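Local coordinates for protein transcriptional repressor, TetR family (Thermus thermophilus, PDB 3ANP) that represses genes of fatty acid degradation as a TetR-family regulator, probably by binding DNA through its helix-turn-helix motif, and binds the acyl-CoA lauroyl-CoA, at residues L76-F90 and L128-R140. Numbering follows the deposited sequence.
Sequences LAQGREPVEVLRHLF and LGDLIAEILKPLR
Ile135 is a knob in a hole formed by Val85, Leu86 and Leu89 of helix 82-90 and by Leu76 from the end of the preceding helix. Its CG2, anti to the backbone N, comes within 3.4 Å of Leu86 CG, closer than ordinary van der Waals contact, and also rests 3.3 Å from the carbonyl O of Pro82. The other arm ends in CD1, which lies 3.9 Å from Val85 CG1 and equally near Leu89 CD2. A beta-branched residue suits this place because it fills the hole in two directions at once. Leu86 runs past Ile135 in the opposite sense, and its own fork divides the work: CD2 packs on Ile135, while CD1 meets Leu136 CD2 crosswise at 4.1 Å. Cutting Leu86 back to an alanine would probably open a gap beside Ile135 and leave Leu136 CD2 without this neighbour.

At the start of helix 82-90, directly after the N-cap Glu81, Pro82 needs no amide hydrogen for a helical bond, and its compact ring lies against Leu139 and Pro138, with CB 3.7 Å from Leu139 CG. Pro138 belongs to a kink in helix 128-140, where its N makes no bond to the preceding turn. Farther along, Phe90 presents the edge of its ring to Ile132, Phe90 CZ lying 3.7 Å from Ile132 CD1.

The helices run nearly antiparallel, at 161°, within the ligand-binding domain. Helix 178-191 packs against Leu86 and Phe90, Val72 touches Ile135, and Leu128 reaches the bound dodecyl-CoA. The Glu134 carboxylate forms a salt bridge with Arg73. With no hydrogen bond between the two segments, their fit rests on the shapes of aliphatic and aromatic groups, so cohesion here is dispersive and hydrophobic.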
ATOM      1  N   LEU A  76      16.942 -20.678  -6.667  1.00 22.50           N
ATOM      2  CA  LEU A  76      16.450 -21.771  -5.853  1.00 22.78           C
ATOM      3  C   LEU A  76      17.019 -23.074  -6.409  1.00 26.36           C
ATOM      4  O   LEU A  76      17.557 -23.886  -5.661  1.00 26.01           O
ATOM      5  CB  LEU A  76      14.911 -21.797  -5.846  1.00 20.66           C
ATOM      6  CG  LEU A  76      14.278 -20.620  -5.080  1.00 23.66           C
ATOM      7  CD1 LEU A  76      12.761 -20.652  -5.235  1.00 21.31           C
ATOM      8  CD2 LEU A  76      14.678 -20.694  -3.587  1.00 20.60           C
ATOM      9  N   ALA A  77      16.926 -23.252  -7.723  1.00 25.52           N
ATOM     10  CA  ALA A  77      17.444 -24.464  -8.361  1.00 29.71           C
ATOM     11  C   ALA A  77      18.936 -24.651  -8.102  1.00 30.53           C
ATOM     12  O   ALA A  77      19.416 -25.784  -8.039  1.00 33.64           O
ATOM     13  CB  ALA A  77      17.177 -24.428  -9.861  1.00 29.47           C
ATOM     14  N   GLN A  78      19.669 -23.554  -7.956  1.00 33.04           N
ATOM     15  CA  GLN A  78      21.106 -23.632  -7.692  1.00 36.48           C
ATOM     16  C   GLN A  78      21.364 -24.065  -6.248  1.00 37.76           C
ATOM     17  O   GLN A  78      22.500 -24.362  -5.877  1.00 38.64           O
ATOM     18  CB  GLN A  78      21.785 -22.278  -7.913  1.00 38.76           C
ATOM     19  CG  GLN A  78      21.832 -21.787  -9.349  1.00 46.42           C
ATOM     20  CD  GLN A  78      22.450 -20.393  -9.460  1.00 50.69           C
ATOM     21  OE1 GLN A  78      22.517 -19.810 -10.549  1.00 51.19           O
ATOM     22  NE2 GLN A  78      22.903 -19.853  -8.327  1.00 51.65           N
ATOM     23  N   GLY A  79      20.313 -24.078  -5.433  1.00 36.77           N
ATOM     24  CA  GLY A  79      20.459 -24.477  -4.045  1.00 36.70           C
ATOM     25  C   GLY A  79      20.632 -23.329  -3.061  1.00 37.15           C
ATOM     26  O   GLY A  79      21.136 -23.526  -1.954  1.00 36.81           O
ATOM     27  N   ARG A  80      20.224 -22.124  -3.444  1.00 33.48           N
ATOM     28  CA  ARG A  80      20.352 -20.992  -2.533  1.00 32.72           C
ATOM     29  C   ARG A  80      19.267 -21.094  -1.469  1.00 30.81           C
ATOM     30  O   ARG A  80      18.164 -21.558  -1.745  1.00 27.58           O
ATOM     31  CB  ARG A  80      20.195 -19.668  -3.282  1.00 35.57           C
ATOM     32  CG  ARG A  80      21.320 -19.336  -4.242  1.00 43.73           C
ATOM     33  CD  ARG A  80      22.636 -19.127  -3.507  1.00 49.74           C
ATOM     34  NE  ARG A  80      23.591 -18.390  -4.329  1.00 56.66           N
ATOM     35  CZ  ARG A  80      23.458 -17.107  -4.659  1.00 60.23           C
ATOM     36  NH1 ARG A  80      24.374 -16.515  -5.416  1.00 62.71           N
ATOM     37  NH2 ARG A  80      22.416 -16.409  -4.224  1.00 62.04           N
ATOM     38  N   GLU A  81      19.584 -20.665  -0.254  1.00 27.79           N
ATOM     39  CA  GLU A  81      18.612 -20.686   0.834  1.00 28.09           C
ATOM     40  C   GLU A  81      17.446 -19.765   0.469  1.00 21.35           C
ATOM     41  O   GLU A  81      17.659 -18.657  -0.010  1.00 22.59           O
ATOM     42  CB  GLU A  81      19.238 -20.167   2.132  1.00 29.07           C
ATOM     43  CG  GLU A  81      20.389 -20.987   2.681  1.00 41.82           C
ATOM     44  CD  GLU A  81      20.898 -20.435   4.004  1.00 49.20           C
ATOM     45  OE1 GLU A  81      21.423 -19.294   4.024  1.00 52.01           O
ATOM     46  OE2 GLU A  81      20.761 -21.143   5.027  1.00 53.66           O
ATOM     47  N   PRO A  82      16.207 -20.214   0.694  1.00 22.23           N
ATOM     48  CA  PRO A  82      15.032 -19.400   0.382  1.00 20.80           C
ATOM     49  C   PRO A  82      15.063 -18.015   1.023  1.00 20.56           C
ATOM     50  O   PRO A  82      14.689 -17.019   0.388  1.00 18.00           O
ATOM     51  CB  PRO A  82      13.891 -20.253   0.904  1.00 18.40           C
ATOM     52  CG  PRO A  82      14.362 -21.623   0.561  1.00 23.53           C
ATOM     53  CD  PRO A  82      15.805 -21.591   1.031  1.00 20.88           C
ATOM     54  N   VAL A  83      15.500 -17.929   2.275  1.00 17.73           N
ATOM     55  CA  VAL A  83      15.533 -16.611   2.902  1.00 19.80           C
ATOM     56  C   VAL A  83      16.528 -15.703   2.206  1.00 20.20           C
ATOM     57  O   VAL A  83      16.269 -14.512   2.040  1.00 20.35           O
ATOM     58  CB  VAL A  83      15.833 -16.681   4.420  1.00 21.58           C
ATOM     59  CG1 VAL A  83      16.106 -15.270   4.973  1.00 16.71           C
ATOM     60  CG2 VAL A  83      14.617 -17.266   5.139  1.00 20.96           C
ATOM     61  N   GLU A  84      17.660 -16.253   1.776  1.00 20.45           N
ATOM     62  CA  GLU A  84      18.640 -15.428   1.067  1.00 20.49           C
ATOM     63  C   GLU A  84      18.104 -15.047  -0.309  1.00 18.40           C
ATOM     64  O   GLU A  84      18.439 -13.987  -0.836  1.00 17.69           O
ATOM     65  CB  GLU A  84      19.984 -16.154   0.919  1.00 24.85           C
ATOM     66  CG  GLU A  84      20.985 -15.797   2.016  1.00 36.25           C
ATOM     67  CD  GLU A  84      21.234 -14.292   2.118  1.00 41.72           C
ATOM     68  OE1 GLU A  84      21.609 -13.665   1.099  1.00 45.66           O
ATOM     69  OE2 GLU A  84      21.057 -13.734   3.220  1.00 45.72           O
ATOM     70  N   VAL A  85      17.280 -15.905  -0.901  1.00 19.57           N
ATOM     71  CA  VAL A  85      16.727 -15.568  -2.209  1.00 19.37           C
ATOM     72  C   VAL A  85      15.734 -14.426  -2.022  1.00 18.59           C
ATOM     73  O   VAL A  85      15.619 -13.549  -2.873  1.00 17.51           O
ATOM     74  CB  VAL A  85      16.031 -16.761  -2.875  1.00 19.73           C
ATOM     75  CG1 VAL A  85      15.416 -16.307  -4.218  1.00 19.17           C
ATOM     76  CG2 VAL A  85      17.051 -17.863  -3.138  1.00 21.47           C
ATOM     77  N   LEU A  86      15.009 -14.452  -0.908  1.00 19.29           N
ATOM     78  CA  LEU A  86      14.056 -13.387  -0.588  1.00 21.99           C
ATOM     79  C   LEU A  86      14.783 -12.058  -0.413  1.00 21.12           C
ATOM     80  O   LEU A  86      14.371 -11.045  -0.976  1.00 18.41           O
ATOM     81  CB  LEU A  86      13.315 -13.694   0.702  1.00 20.96           C
ATOM     82  CG  LEU A  86      12.107 -14.611   0.603  1.00 27.91           C
ATOM     83  CD1 LEU A  86      11.583 -14.889   2.006  1.00 28.65           C
ATOM     84  CD2 LEU A  86      11.041 -13.950  -0.258  1.00 25.70           C
ATOM     85  N   ARG A  87      15.846 -12.059   0.392  1.00 20.11           N
ATOM     86  CA  ARG A  87      16.625 -10.841   0.622  1.00 22.76           C
ATOM     87  C   ARG A  87      17.171 -10.319  -0.698  1.00 21.46           C
ATOM     88  O   ARG A  87      17.185  -9.113  -0.941  1.00 21.86           O
ATOM     89  CB  ARG A  87      17.815 -11.095   1.560  1.00 25.30           C
ATOM     90  CG  ARG A  87      17.470 -11.391   3.004  1.00 36.41           C
ATOM     91  CD  ARG A  87      18.669 -11.079   3.898  1.00 40.63           C
ATOM     92  NE  ARG A  87      18.419 -11.418   5.294  1.00 49.00           N
ATOM     93  CZ  ARG A  87      18.448 -12.656   5.781  1.00 52.32           C
ATOM     94  NH1 ARG A  87      18.722 -13.678   4.980  1.00 54.80           N
ATOM     95  NH2 ARG A  87      18.203 -12.872   7.068  1.00 52.96           N
ATOM     96  N   HIS A  88      17.642 -11.234  -1.538  1.00 19.81           N
ATOM     97  CA  HIS A  88      18.184 -10.857  -2.839  1.00 20.21           C
ATOM     98  C   HIS A  88      17.109 -10.203  -3.706  1.00 18.53           C
ATOM     99  O   HIS A  88      17.332  -9.155  -4.324  1.00 17.49           O
ATOM    100  CB  HIS A  88      18.720 -12.092  -3.563  1.00 20.97           C
ATOM    101  CG  HIS A  88      19.152 -11.826  -4.969  1.00 24.80           C
ATOM    102  ND1 HIS A  88      20.348 -11.213  -5.274  1.00 28.07           N
ATOM    103  CD2 HIS A  88      18.540 -12.072  -6.152  1.00 23.69           C
ATOM    104  CE1 HIS A  88      20.455 -11.094  -6.586  1.00 30.23           C
ATOM    105  NE2 HIS A  88      19.371 -11.605  -7.141  1.00 25.81           N
ATOM    106  N   LEU A  89      15.938 -10.830  -3.757  1.00 17.07           N
ATOM    107  CA  LEU A  89      14.850 -10.304  -4.568  1.00 17.65           C
ATOM    108  C   LEU A  89      14.515  -8.863  -4.211  1.00 20.98           C
ATOM    109  O   LEU A  89      14.349  -8.017  -5.091  1.00 17.61           O
ATOM    110  CB  LEU A  89      13.605 -11.178  -4.410  1.00 18.42           C
ATOM    111  CG  LEU A  89      12.312 -10.678  -5.065  1.00 15.88           C
ATOM    112  CD1 LEU A  89      12.483 -10.541  -6.560  1.00 18.54           C
ATOM    113  CD2 LEU A  89      11.198 -11.663  -4.752  1.00 16.61           C
ATOM    114  N   PHE A  90      14.429  -8.570  -2.919  1.00 18.98           N
ATOM    115  CA  PHE A  90      14.075  -7.220  -2.523  1.00 20.80           C
ATOM    116  C   PHE A  90      15.204  -6.247  -2.761  1.00 18.70           C
ATOM    117  O   PHE A  90      14.970  -5.093  -3.074  1.00 20.56           O
ATOM    118  CB  PHE A  90      13.578  -7.222  -1.077  1.00 20.51           C
ATOM    119  CG  PHE A  90      12.232  -7.860  -0.947  1.00 24.44           C
ATOM    120  CD1 PHE A  90      11.108  -7.235  -1.476  1.00 25.04           C
ATOM    121  CD2 PHE A  90      12.098  -9.129  -0.408  1.00 27.85           C
ATOM    122  CE1 PHE A  90       9.868  -7.870  -1.475  1.00 26.54           C
ATOM    123  CE2 PHE A  90      10.861  -9.778  -0.403  1.00 29.40           C
ATOM    124  CZ  PHE A  90       9.748  -9.149  -0.937  1.00 26.89           C
ATOM    125  N   LEU A 128       3.562 -10.025  -8.196  1.00 15.66           N
ATOM    126  CA  LEU A 128       4.740 -10.210  -7.350  1.00 15.55           C
ATOM    127  C   LEU A 128       4.409 -11.112  -6.155  1.00 15.48           C
ATOM    128  O   LEU A 128       5.242 -11.912  -5.714  1.00 14.50           O
ATOM    129  CB  LEU A 128       5.229  -8.851  -6.846  1.00 13.52           C
ATOM    130  CG  LEU A 128       6.397  -8.853  -5.850  1.00 15.89           C
ATOM    131  CD1 LEU A 128       7.604  -9.593  -6.467  1.00 13.94           C
ATOM    132  CD2 LEU A 128       6.743  -7.398  -5.487  1.00 14.45           C
ATOM    133  N   GLY A 129       3.194 -10.978  -5.630  1.00 13.65           N
ATOM    134  CA  GLY A 129       2.786 -11.802  -4.500  1.00 14.23           C
ATOM    135  C   GLY A 129       2.997 -13.288  -4.748  1.00 16.99           C
ATOM    136  O   GLY A 129       3.511 -14.014  -3.883  1.00 15.44           O
ATOM    137  N   ASP A 130       2.598 -13.747  -5.931  1.00 15.53           N
ATOM    138  CA  ASP A 130       2.744 -15.149  -6.294  1.00 16.19           C
ATOM    139  C   ASP A 130       4.212 -15.565  -6.459  1.00 16.49           C
ATOM    140  O   ASP A 130       4.574 -16.696  -6.131  1.00 17.17           O
ATOM    141  CB  ASP A 130       1.943 -15.467  -7.565  1.00 18.57           C
ATOM    142  CG  ASP A 130       0.435 -15.380  -7.347  1.00 22.22           C
ATOM    143  OD1 ASP A 130      -0.028 -15.494  -6.189  1.00 20.78           O
ATOM    144  OD2 ASP A 130      -0.297 -15.205  -8.340  1.00 25.80           O
ATOM    145  N   LEU A 131       5.062 -14.668  -6.964  1.00 14.25           N
ATOM    146  CA  LEU A 131       6.489 -14.996  -7.081  1.00 16.40           C
ATOM    147  C   LEU A 131       7.063 -15.185  -5.655  1.00 16.85           C
ATOM    148  O   LEU A 131       7.838 -16.117  -5.379  1.00 15.19           O
ATOM    149  CB  LEU A 131       7.240 -13.863  -7.812  1.00 16.82           C
ATOM    150  CG  LEU A 131       8.778 -14.007  -7.866  1.00 19.53           C
ATOM    151  CD1 LEU A 131       9.146 -15.395  -8.375  1.00 17.58           C
ATOM    152  CD2 LEU A 131       9.389 -12.932  -8.780  1.00 15.77           C
ATOM    153  N   ILE A 132       6.689 -14.299  -4.742  1.00 15.14           N
ATOM    154  CA  ILE A 132       7.174 -14.426  -3.359  1.00 16.58           C
ATOM    155  C   ILE A 132       6.696 -15.760  -2.770  1.00 18.14           C
ATOM    156  O   ILE A 132       7.453 -16.461  -2.085  1.00 16.70           O
ATOM    157  CB  ILE A 132       6.673 -13.244  -2.489  1.00 15.10           C
ATOM    158  CG1 ILE A 132       7.379 -11.956  -2.930  1.00 15.07           C
ATOM    159  CG2 ILE A 132       6.936 -13.517  -0.997  1.00 14.32           C
ATOM    160  CD1 ILE A 132       6.758 -10.696  -2.373  1.00 17.01           C
ATOM    161  N   ALA A 133       5.452 -16.131  -3.065  1.00 19.04           N
ATOM    162  CA  ALA A 133       4.915 -17.391  -2.556  1.00 19.43           C
ATOM    163  C   ALA A 133       5.767 -18.577  -3.005  1.00 21.25           C
ATOM    164  O   ALA A 133       5.889 -19.565  -2.276  1.00 22.02           O
ATOM    165  CB  ALA A 133       3.463 -17.580  -3.014  1.00 16.93           C
ATOM    166  N   GLU A 134       6.353 -18.497  -4.200  1.00 20.23           N
ATOM    167  CA  GLU A 134       7.189 -19.599  -4.682  1.00 20.08           C
ATOM    168  C   GLU A 134       8.438 -19.743  -3.807  1.00 20.73           C
ATOM    169  O   GLU A 134       8.947 -20.843  -3.618  1.00 18.49           O
ATOM    170  CB  GLU A 134       7.631 -19.378  -6.140  1.00 23.19           C
ATOM    171  CG  GLU A 134       6.544 -19.592  -7.206  1.00 21.79           C
ATOM    172  CD  GLU A 134       7.056 -19.323  -8.623  1.00 22.87           C
ATOM    173  OE1 GLU A 134       8.236 -19.622  -8.907  1.00 20.37           O
ATOM    174  OE2 GLU A 134       6.277 -18.821  -9.457  1.00 22.92           O
ATOM    175  N   ILE A 135       8.941 -18.634  -3.279  1.00 18.85           N
ATOM    176  CA  ILE A 135      10.126 -18.698  -2.429  1.00 17.07           C
ATOM    177  C   ILE A 135       9.741 -19.227  -1.041  1.00 18.84           C
ATOM    178  O   ILE A 135      10.503 -19.959  -0.405  1.00 21.15           O
ATOM    179  CB  ILE A 135      10.788 -17.309  -2.308  1.00 16.98           C
ATOM    180  CG1 ILE A 135      11.237 -16.832  -3.701  1.00 15.18           C
ATOM    181  CG2 ILE A 135      11.977 -17.378  -1.369  1.00 18.54           C
ATOM    182  CD1 ILE A 135      11.679 -15.393  -3.759  1.00 16.94           C
ATOM    183  N   LEU A 136       8.554 -18.867  -0.576  1.00 19.96           N
ATOM    184  CA  LEU A 136       8.088 -19.328   0.733  1.00 19.90           C
ATOM    185  C   LEU A 136       7.805 -20.825   0.740  1.00 20.47           C
ATOM    186  O   LEU A 136       7.971 -21.485   1.768  1.00 20.43           O
ATOM    187  CB  LEU A 136       6.808 -18.584   1.145  1.00 17.72           C
ATOM    188  CG  LEU A 136       6.891 -17.062   1.219  1.00 16.34           C
ATOM    189  CD1 LEU A 136       5.512 -16.495   1.546  1.00 15.56           C
ATOM    190  CD2 LEU A 136       7.923 -16.661   2.255  1.00 16.58           C
ATOM    191  N   LYS A 137       7.387 -21.364  -0.405  1.00 20.26           N
ATOM    192  CA  LYS A 137       7.051 -22.785  -0.513  1.00 21.59           C
ATOM    193  C   LYS A 137       8.074 -23.746   0.121  1.00 21.66           C
ATOM    194  O   LYS A 137       7.716 -24.576   0.966  1.00 23.26           O
ATOM    195  CB  LYS A 137       6.820 -23.158  -1.986  1.00 25.14           C
ATOM    196  CG  LYS A 137       6.382 -24.597  -2.217  1.00 29.00           C
ATOM    197  CD  LYS A 137       5.849 -24.751  -3.647  1.00 33.90           C
ATOM    198  CE  LYS A 137       5.297 -26.144  -3.912  1.00 41.85           C
ATOM    199  NZ  LYS A 137       6.361 -27.188  -3.917  1.00 46.99           N
ATOM    200  N   PRO A 138       9.348 -23.663  -0.293  1.00 21.07           N
ATOM    201  CA  PRO A 138      10.400 -24.527   0.249  1.00 23.48           C
ATOM    202  C   PRO A 138      10.503 -24.374   1.773  1.00 25.74           C
ATOM    203  O   PRO A 138      10.836 -25.331   2.481  1.00 23.94           O
ATOM    204  CB  PRO A 138      11.663 -24.024  -0.447  1.00 23.83           C
ATOM    205  CG  PRO A 138      11.163 -23.414  -1.691  1.00 27.86           C
ATOM    206  CD  PRO A 138       9.903 -22.722  -1.277  1.00 23.22           C
ATOM    207  N   LEU A 139      10.237 -23.166   2.273  1.00 20.50           N
ATOM    208  CA  LEU A 139      10.284 -22.938   3.713  1.00 22.28           C
ATOM    209  C   LEU A 139       9.150 -23.701   4.390  1.00 24.75           C
ATOM    210  O   LEU A 139       9.340 -24.284   5.464  1.00 24.03           O
ATOM    211  CB  LEU A 139      10.191 -21.440   4.036  1.00 22.62           C
ATOM    212  CG  LEU A 139      11.406 -20.575   3.653  1.00 23.89           C
ATOM    213  CD1 LEU A 139      11.086 -19.113   3.915  1.00 25.23           C
ATOM    214  CD2 LEU A 139      12.644 -20.993   4.448  1.00 25.97           C
ATOM    215  N   ARG A 140       7.969 -23.711   3.769  1.00 22.37           N
ATOM    216  CA  ARG A 140       6.853 -24.427   4.363  1.00 27.86           C
ATOM    217  C   ARG A 140       7.143 -25.925   4.396  1.00 28.35           C
ATOM    218  O   ARG A 140       6.838 -26.598   5.379  1.00 29.07           O
ATOM    219  CB  ARG A 140       5.553 -24.184   3.596  1.00 28.65           C
ATOM    220  CG  ARG A 140       4.360 -24.902   4.239  1.00 34.51           C
ATOM    221  CD  ARG A 140       3.076 -24.684   3.471  1.00 36.81           C
ATOM    222  NE  ARG A 140       3.230 -25.032   2.062  1.00 44.74           N
ATOM    223  CZ  ARG A 140       3.655 -26.210   1.615  1.00 46.31           C
ATOM    224  NH1 ARG A 140       3.979 -27.176   2.469  1.00 48.49           N
ATOM    225  NH2 ARG A 140       3.752 -26.427   0.308  1.00 48.76           N
TER